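Cyclopenase asqI (Emericella nidulans, PDB 5YY3) catalyses the ring contraction of 4'-methoxycyclopenine to 4'-methoxyviridicatin with loss of methyl isocyanate, a zinc-dependent step in aspoquinolone biosynthesis. Local coordinates at residues Tyr216-Thr227 / Leu500-Met510. Numbering follows the deposited sequence.
Sequences YVHSQMVARYET and LMNDYHSWIEM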
ATOM      1  N   TYR A 216      15.259 -31.367  -8.637  1.00 24.42           N
ATOM      2  CA  TYR A 216      15.540 -30.993  -7.259  1.00 23.06           C
ATOM      3  C   TYR A 216      16.068 -29.561  -7.102  1.00 25.62           C
ATOM      4  O   TYR A 216      15.607 -28.807  -6.235  1.00 25.22           O
ATOM      5  CB  TYR A 216      16.542 -31.959  -6.659  1.00 23.60           C
ATOM      6  CG  TYR A 216      17.000 -31.525  -5.298  1.00 27.71           C
ATOM      7  CD1 TYR A 216      16.154 -31.630  -4.209  1.00 24.74           C
ATOM      8  CD2 TYR A 216      18.268 -30.986  -5.103  1.00 29.81           C
ATOM      9  CE1 TYR A 216      16.550 -31.233  -2.977  1.00 29.37           C
ATOM     10  CE2 TYR A 216      18.680 -30.586  -3.855  1.00 28.49           C
ATOM     11  CZ  TYR A 216      17.814 -30.725  -2.792  1.00 31.14           C
ATOM     12  OH  TYR A 216      18.177 -30.337  -1.529  1.00 35.94           O
ATOM     13  N   VAL A 217      17.041 -29.191  -7.924  1.00 22.88           N
ATOM     14  CA  VAL A 217      17.608 -27.852  -7.880  1.00 22.00           C
ATOM     15  C   VAL A 217      16.538 -26.804  -8.167  1.00 27.29           C
ATOM     16  O   VAL A 217      16.393 -25.824  -7.427  1.00 24.82           O
ATOM     17  CB  VAL A 217      18.754 -27.707  -8.888  1.00 24.54           C
ATOM     18  CG1 VAL A 217      19.152 -26.255  -9.050  1.00 24.03           C
ATOM     19  CG2 VAL A 217      19.945 -28.562  -8.449  1.00 26.96           C
ATOM     20  N   HIS A 218      15.759 -27.028  -9.219  1.00 25.26           N
ATOM     21  CA  HIS A 218      14.698 -26.095  -9.552  1.00 26.29           C
ATOM     22  C   HIS A 218      13.587 -26.061  -8.506  1.00 23.46           C
ATOM     23  O   HIS A 218      13.052 -24.992  -8.216  1.00 27.00           O
ATOM     24  CB  HIS A 218      14.131 -26.417 -10.928  1.00 23.90           C
ATOM     25  CG  HIS A 218      15.040 -26.018 -12.038  1.00 26.33           C
ATOM     26  ND1 HIS A 218      16.016 -26.856 -12.537  1.00 33.84           N
ATOM     27  CD2 HIS A 218      15.168 -24.848 -12.706  1.00 28.94           C
ATOM     28  CE1 HIS A 218      16.684 -26.228 -13.489  1.00 36.62           C
ATOM     29  NE2 HIS A 218      16.187 -25.011 -13.616  1.00 41.02           N
ATOM     30  N   SER A 219      13.236 -27.209  -7.937  1.00 22.92           N
ATOM     31  CA  SER A 219      12.213 -27.219  -6.886  1.00 26.00           C
ATOM     32  C   SER A 219      12.708 -26.549  -5.614  1.00 26.68           C
ATOM     33  O   SER A 219      11.950 -25.925  -4.878  1.00 20.58           O
ATOM     34  CB  SER A 219      11.770 -28.638  -6.552  1.00 23.20           C
ATOM     35  OG  SER A 219      10.860 -28.606  -5.465  1.00 29.37           O
ATOM     36  N   GLN A 220      13.998 -26.691  -5.361  1.00 25.43           N
ATOM     37  CA  GLN A 220      14.584 -26.156  -4.157  1.00 23.41           C
ATOM     38  C   GLN A 220      14.708 -24.617  -4.305  1.00 28.87           C
ATOM     39  O   GLN A 220      14.447 -23.874  -3.345  1.00 23.94           O
ATOM     40  CB  GLN A 220      15.914 -26.883  -3.904  1.00 28.88           C
ATOM     41  CG  GLN A 220      16.576 -26.754  -2.563  1.00 35.35           C
ATOM     42  CD  GLN A 220      15.822 -27.354  -1.378  1.00 25.32           C
ATOM     43  OE1 GLN A 220      16.216 -27.120  -0.241  1.00 29.42           O
ATOM     44  NE2 GLN A 220      14.755 -28.102  -1.623  1.00 20.35           N
ATOM     45  N   MET A 221      15.020 -24.106  -5.501  1.00 24.14           N
ATOM     46  CA  MET A 221      15.060 -22.643  -5.609  1.00 27.80           C
ATOM     47  C   MET A 221      13.640 -22.031  -5.592  1.00 23.82           C
ATOM     48  O   MET A 221      13.453 -20.946  -5.052  1.00 21.22           O
ATOM     49  CB  MET A 221      15.873 -22.141  -6.838  1.00 23.03           C
ATOM     50  CG  MET A 221      15.750 -22.829  -8.168  1.00 30.86           C
ATOM     51  SD  MET A 221      17.162 -22.371  -9.256  1.00 36.22           S
ATOM     52  CE  MET A 221      18.499 -22.777  -8.142  1.00 35.27           C
ATOM     53  N   VAL A 222      12.643 -22.734  -6.116  1.00 22.62           N
ATOM     54  CA  VAL A 222      11.247 -22.300  -5.980  1.00 20.73           C
ATOM     55  C   VAL A 222      10.780 -22.239  -4.502  1.00 23.13           C
ATOM     56  O   VAL A 222      10.145 -21.259  -4.085  1.00 22.38           O
ATOM     57  CB  VAL A 222      10.321 -23.233  -6.790  1.00 20.66           C
ATOM     58  CG1 VAL A 222       8.847 -23.107  -6.352  1.00 18.53           C
ATOM     59  CG2 VAL A 222      10.486 -22.939  -8.284  1.00 20.50           C
ATOM     60  N   ALA A 223      11.083 -23.269  -3.711  1.00 20.34           N
ATOM     61  CA  ALA A 223      10.730 -23.243  -2.286  1.00 23.79           C
ATOM     62  C   ALA A 223      11.358 -22.039  -1.569  1.00 17.27           C
ATOM     63  O   ALA A 223      10.721 -21.370  -0.767  1.00 18.85           O
ATOM     64  CB  ALA A 223      11.154 -24.546  -1.609  1.00 23.36           C
ATOM     65  N   ARG A 224      12.614 -21.750  -1.874  1.00 18.49           N
ATOM     66  CA  ARG A 224      13.276 -20.587  -1.312  1.00 15.07           C
ATOM     67  C   ARG A 224      12.670 -19.248  -1.807  1.00 17.24           C
ATOM     68  O   ARG A 224      12.421 -18.332  -1.009  1.00 17.39           O
ATOM     69  CB  ARG A 224      14.770 -20.648  -1.627  1.00 16.66           C
ATOM     70  CG  ARG A 224      15.525 -21.738  -0.858  1.00 21.30           C
ATOM     71  CD  ARG A 224      17.014 -21.657  -1.157  1.00 21.46           C
ATOM     72  NE  ARG A 224      17.794 -22.642  -0.414  1.00 22.68           N
ATOM     73  CZ  ARG A 224      18.357 -22.405   0.765  1.00 20.74           C
ATOM     74  NH1 ARG A 224      18.212 -21.217   1.342  1.00 23.39           N
ATOM     75  NH2 ARG A 224      19.043 -23.354   1.381  1.00 23.41           N
ATOM     76  N   TYR A 225      12.452 -19.132  -3.118  1.00 18.22           N
ATOM     77  CA  TYR A 225      11.822 -17.948  -3.690  1.00 17.90           C
ATOM     78  C   TYR A 225      10.437 -17.682  -3.106  1.00 20.36           C
ATOM     79  O   TYR A 225      10.072 -16.536  -2.809  1.00 19.78           O
ATOM     80  CB  TYR A 225      11.689 -18.092  -5.194  1.00 20.25           C
ATOM     81  CG  TYR A 225      11.181 -16.837  -5.893  1.00 24.47           C
ATOM     82  CD1 TYR A 225      11.914 -15.655  -5.847  1.00 21.13           C
ATOM     83  CD2 TYR A 225       9.976 -16.839  -6.602  1.00 21.25           C
ATOM     84  CE1 TYR A 225      11.474 -14.505  -6.503  1.00 20.59           C
ATOM     85  CE2 TYR A 225       9.522 -15.689  -7.268  1.00 18.04           C
ATOM     86  CZ  TYR A 225      10.281 -14.523  -7.202  1.00 20.78           C
ATOM     87  OH  TYR A 225       9.882 -13.369  -7.847  1.00 23.95           O
ATOM     88  N   GLU A 226       9.661 -18.746  -2.955  1.00 21.09           N
ATOM     89  CA  GLU A 226       8.311 -18.607  -2.449  1.00 22.63           C
ATOM     90  C   GLU A 226       8.355 -18.252  -0.977  1.00 21.04           C
ATOM     91  O   GLU A 226       7.591 -17.411  -0.517  1.00 24.88           O
ATOM     92  CB  GLU A 226       7.517 -19.886  -2.684  1.00 21.97           C
ATOM     93  CG  GLU A 226       7.028 -20.008  -4.118  1.00 24.02           C
ATOM     94  CD  GLU A 226       5.778 -20.856  -4.233  1.00 26.96           C
ATOM     95  OE1 GLU A 226       5.813 -22.038  -3.826  1.00 36.40           O
ATOM     96  OE2 GLU A 226       4.753 -20.347  -4.730  1.00 25.28           O
ATOM     97  N   THR A 227       9.261 -18.887  -0.237  1.00 19.96           N
ATOM     98  CA  THR A 227       9.421 -18.572   1.177  1.00 20.96           C
ATOM     99  C   THR A 227       9.866 -17.115   1.344  1.00 21.00           C
ATOM    100  O   THR A 227       9.416 -16.419   2.257  1.00 20.44           O
ATOM    101  CB  THR A 227      10.430 -19.525   1.842  1.00 19.28           C
ATOM    102  OG1 THR A 227       9.910 -20.865   1.785  1.00 17.86           O
ATOM    103  CG2 THR A 227      10.689 -19.135   3.292  1.00 16.46           C
ATOM    104  N   LEU A 500       4.074 -23.116   5.771  1.00 24.22           N
ATOM    105  CA  LEU A 500       4.219 -24.057   4.657  1.00 26.73           C
ATOM    106  C   LEU A 500       4.650 -25.453   5.103  1.00 27.67           C
ATOM    107  O   LEU A 500       4.789 -26.355   4.289  1.00 25.09           O
ATOM    108  CB  LEU A 500       5.234 -23.525   3.643  1.00 23.42           C
ATOM    109  CG  LEU A 500       5.058 -22.103   3.124  1.00 24.53           C
ATOM    110  CD1 LEU A 500       6.166 -21.751   2.148  1.00 27.87           C
ATOM    111  CD2 LEU A 500       3.701 -21.965   2.473  1.00 24.31           C
ATOM    112  N   MET A 501       4.855 -25.614   6.405  1.00 26.91           N
ATOM    113  CA  MET A 501       5.486 -26.803   6.984  1.00 26.44           C
ATOM    114  C   MET A 501       4.895 -28.161   6.578  1.00 25.35           C
ATOM    115  O   MET A 501       5.626 -29.149   6.522  1.00 22.38           O
ATOM    116  CB  MET A 501       5.463 -26.629   8.510  1.00 25.23           C
ATOM    117  CG  MET A 501       5.644 -27.844   9.346  1.00 40.51           C
ATOM    118  SD  MET A 501       5.332 -27.436  11.073  1.00 37.35           S
ATOM    119  CE  MET A 501       3.965 -26.341  10.870  1.00 41.81           C
ATOM    120  N   ASN A 502       3.599 -28.230   6.269  1.00 21.19           N
ATOM    121  CA  ASN A 502       3.008 -29.521   5.878  1.00 24.79           C
ATOM    122  C   ASN A 502       3.080 -29.846   4.383  1.00 25.42           C
ATOM    123  O   ASN A 502       2.500 -30.827   3.925  1.00 24.58           O
ATOM    124  CB  ASN A 502       1.551 -29.596   6.320  1.00 26.81           C
ATOM    125  CG  ASN A 502       1.415 -29.780   7.801  1.00 32.53           C
ATOM    126  OD1 ASN A 502       2.275 -30.398   8.453  1.00 31.24           O
ATOM    127  ND2 ASN A 502       0.342 -29.247   8.356  1.00 31.34           N
ATOM    128  N   ASP A 503       3.764 -29.005   3.628  1.00 22.63           N
ATOM    129  CA  ASP A 503       4.037 -29.284   2.234  1.00 27.20           C
ATOM    130  C   ASP A 503       5.465 -29.784   2.119  1.00 23.22           C
ATOM    131  O   ASP A 503       6.405 -29.044   2.437  1.00 26.11           O
ATOM    132  CB  ASP A 503       3.829 -28.027   1.386  1.00 22.87           C
ATOM    133  CG  ASP A 503       4.271 -28.205  -0.043  1.00 22.09           C
ATOM    134  OD1 ASP A 503       4.197 -29.346  -0.555  1.00 25.87           O
ATOM    135  OD2 ASP A 503       4.681 -27.196  -0.665  1.00 25.33           O
ATOM    136  N   TYR A 504       5.618 -31.040   1.699  1.00 25.68           N
ATOM    137  CA  TYR A 504       6.926 -31.656   1.461  1.00 23.54           C
ATOM    138  C   TYR A 504       7.874 -30.734   0.701  1.00 25.49           C
ATOM    139  O   TYR A 504       9.046 -30.600   1.045  1.00 22.41           O
ATOM    140  CB  TYR A 504       6.784 -32.941   0.645  1.00 20.39           C
ATOM    141  CG  TYR A 504       5.911 -34.038   1.219  1.00 25.23           C
ATOM    142  CD1 TYR A 504       6.347 -34.830   2.289  1.00 23.01           C
ATOM    143  CD2 TYR A 504       4.667 -34.321   0.655  1.00 23.10           C
ATOM    144  CE1 TYR A 504       5.551 -35.851   2.794  1.00 20.63           C
ATOM    145  CE2 TYR A 504       3.870 -35.335   1.149  1.00 22.36           C
ATOM    146  CZ  TYR A 504       4.316 -36.100   2.226  1.00 23.52           C
ATOM    147  OH  TYR A 504       3.519 -37.119   2.716  1.00 25.87           O
ATOM    148  N   HIS A 505       7.355 -30.109  -0.349  1.00 25.19           N
ATOM    149  CA  HIS A 505       8.199 -29.410  -1.307  1.00 23.37           C
ATOM    150  C   HIS A 505       8.548 -28.016  -0.843  1.00 25.47           C
ATOM    151  O   HIS A 505       9.320 -27.320  -1.507  1.00 25.00           O
ATOM    152  CB  HIS A 505       7.501 -29.387  -2.660  1.00 25.15           C
ATOM    153  CG  HIS A 505       7.029 -30.739  -3.077  1.00 30.44           C
ATOM    154  ND1 HIS A 505       7.826 -31.625  -3.763  1.00 31.88           N
ATOM    155  CD2 HIS A 505       5.868 -31.397  -2.819  1.00 27.61           C
ATOM    156  CE1 HIS A 505       7.169 -32.758  -3.940  1.00 29.66           C
ATOM    157  NE2 HIS A 505       5.982 -32.643  -3.370  1.00 27.27           N
ATOM    158  N   SER A 506       8.002 -27.624   0.310  1.00 23.19           N
ATOM    159  CA  SER A 506       8.325 -26.327   0.896  1.00 21.54           C
ATOM    160  C   SER A 506       9.520 -26.420   1.833  1.00 25.41           C
ATOM    161  O   SER A 506      10.041 -25.396   2.287  1.00 23.26           O
ATOM    162  CB  SER A 506       7.126 -25.755   1.638  1.00 25.56           C
ATOM    163  OG  SER A 506       6.131 -25.321   0.718  1.00 27.69           O
ATOM    164  N   TRP A 507       9.961 -27.639   2.121  1.00 20.29           N
ATOM    165  CA  TRP A 507      11.107 -27.798   2.979  1.00 20.58           C
ATOM    166  C   TRP A 507      12.376 -27.458   2.220  1.00 21.27           C
ATOM    167  O   TRP A 507      12.615 -27.956   1.117  1.00 24.16           O
ATOM    168  CB  TRP A 507      11.150 -29.211   3.559  1.00 19.41           C
ATOM    169  CG  TRP A 507      10.167 -29.344   4.654  1.00 17.52           C
ATOM    170  CD1 TRP A 507       8.847 -29.710   4.539  1.00 21.98           C
ATOM    171  CD2 TRP A 507      10.386 -29.063   6.044  1.00 18.52           C
ATOM    172  NE1 TRP A 507       8.244 -29.694   5.778  1.00 20.09           N
ATOM    173  CE2 TRP A 507       9.167 -29.300   6.718  1.00 22.00           C
ATOM    174  CE3 TRP A 507      11.500 -28.651   6.787  1.00 19.71           C
ATOM    175  CZ2 TRP A 507       9.029 -29.132   8.095  1.00 20.32           C
ATOM    176  CZ3 TRP A 507      11.359 -28.479   8.167  1.00 21.99           C
ATOM    177  CH2 TRP A 507      10.134 -28.720   8.802  1.00 21.82           C
ATOM    178  N   ILE A 508      13.165 -26.585   2.834  1.00 21.59           N
ATOM    179  CA  ILE A 508      14.422 -26.082   2.293  1.00 20.48           C
ATOM    180  C   ILE A 508      15.622 -26.819   2.909  1.00 24.41           C
ATOM    181  O   ILE A 508      15.764 -26.855   4.137  1.00 21.90           O
ATOM    182  CB  ILE A 508      14.568 -24.584   2.588  1.00 20.35           C
ATOM    183  CG1 ILE A 508      13.453 -23.780   1.917  1.00 20.08           C
ATOM    184  CG2 ILE A 508      15.956 -24.091   2.216  1.00 18.86           C
ATOM    185  CD1 ILE A 508      13.422 -22.317   2.347  1.00 23.84           C
ATOM    186  N   GLU A 509      16.485 -27.399   2.073  1.00 23.11           N
ATOM    187  CA  GLU A 509      17.639 -28.126   2.576  1.00 23.20           C
ATOM    188  C   GLU A 509      18.712 -27.158   3.046  1.00 22.30           C
ATOM    189  O   GLU A 509      19.081 -26.237   2.329  1.00 25.60           O
ATOM    190  CB  GLU A 509      18.211 -29.077   1.514  1.00 26.90           C
ATOM    191  CG  GLU A 509      19.227 -30.087   2.108  1.00 26.59           C
ATOM    192  CD  GLU A 509      20.028 -30.846   1.058  1.00 32.16           C
ATOM    193  OE1 GLU A 509      19.743 -30.662  -0.135  1.00 33.13           O
ATOM    194  OE2 GLU A 509      20.957 -31.618   1.423  1.00 31.66           O
ATOM    195  N   MET A 510      19.227 -27.383   4.251  1.00 23.36           N
ATOM    196  CA  MET A 510      20.188 -26.473   4.859  1.00 18.66           C
ATOM    197  C   MET A 510      21.540 -27.140   5.111  1.00 21.77           C
ATOM    198  O   MET A 510      22.581 -26.467   5.199  1.00 22.60           O
ATOM    199  CB  MET A 510      19.616 -25.920   6.168  1.00 20.31           C
ATOM    200  CG  MET A 510      18.378 -25.028   5.954  1.00 22.06           C
ATOM    201  SD  MET A 510      18.779 -23.568   4.952  1.00 20.79           S
ATOM    202  CE  MET A 510      19.726 -22.636   6.159  1.00 19.54           C
TER
HETATM  203  O   HOH W   1      12.024 -28.993  -2.888  1.00 32.61           O
HETATM  204  O   HOH W   2       7.551 -24.751  -2.901  1.00 29.45           O
HETATM  205  O   HOH W   3       9.387 -22.834   3.484  1.00 20.80           O
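I508 meets R224 methyl to face: its CG2 sits 3.2 Å above the guanidinium plane, over the centre of the group. The extended R224 chain lays the guanidinium over this methyl, and nearer the helix its CG touches CD1 of I508. The guanidinium is positioned from outside the pair, NH1 donating to the backbone O of M562, while the O of E509 lies at its edge, near the plane, 3.0 Å from NH2. One helical turn earlier, Q220 swings CG anti to its backbone N (chi1 -166°) and bends at chi2, which carries the amide to the backbone of W507-E509. There OE1 accepts a nearly straight bond from E509 N (174°), though the modelled 2.3 Å is doubtfully short, and NE2 donates weakly to W507 O. A223, small enough for close approach, sets its CB 3.3 Å from H505 O. At the far end, T227 points tip to tip at I508, its OG1 3.8 Å from CD1. That hydroxyl donates back to A223 O at 2.7 Å, across the carbonyl plane from T227 N, and receives a bond from a water that also donates to S506 O. Closing the type I turn L500-D503, D503 takes S506 OG on OD2 and a salt bridge from R405 on OD1. Helix 210-231, which also supplies the zinc ligand H218, thus packs against the 500-507 loop and strand 508-517, joining the metal-binding helical domain to the Ig-like β-domain of a hemocyanin-like fold.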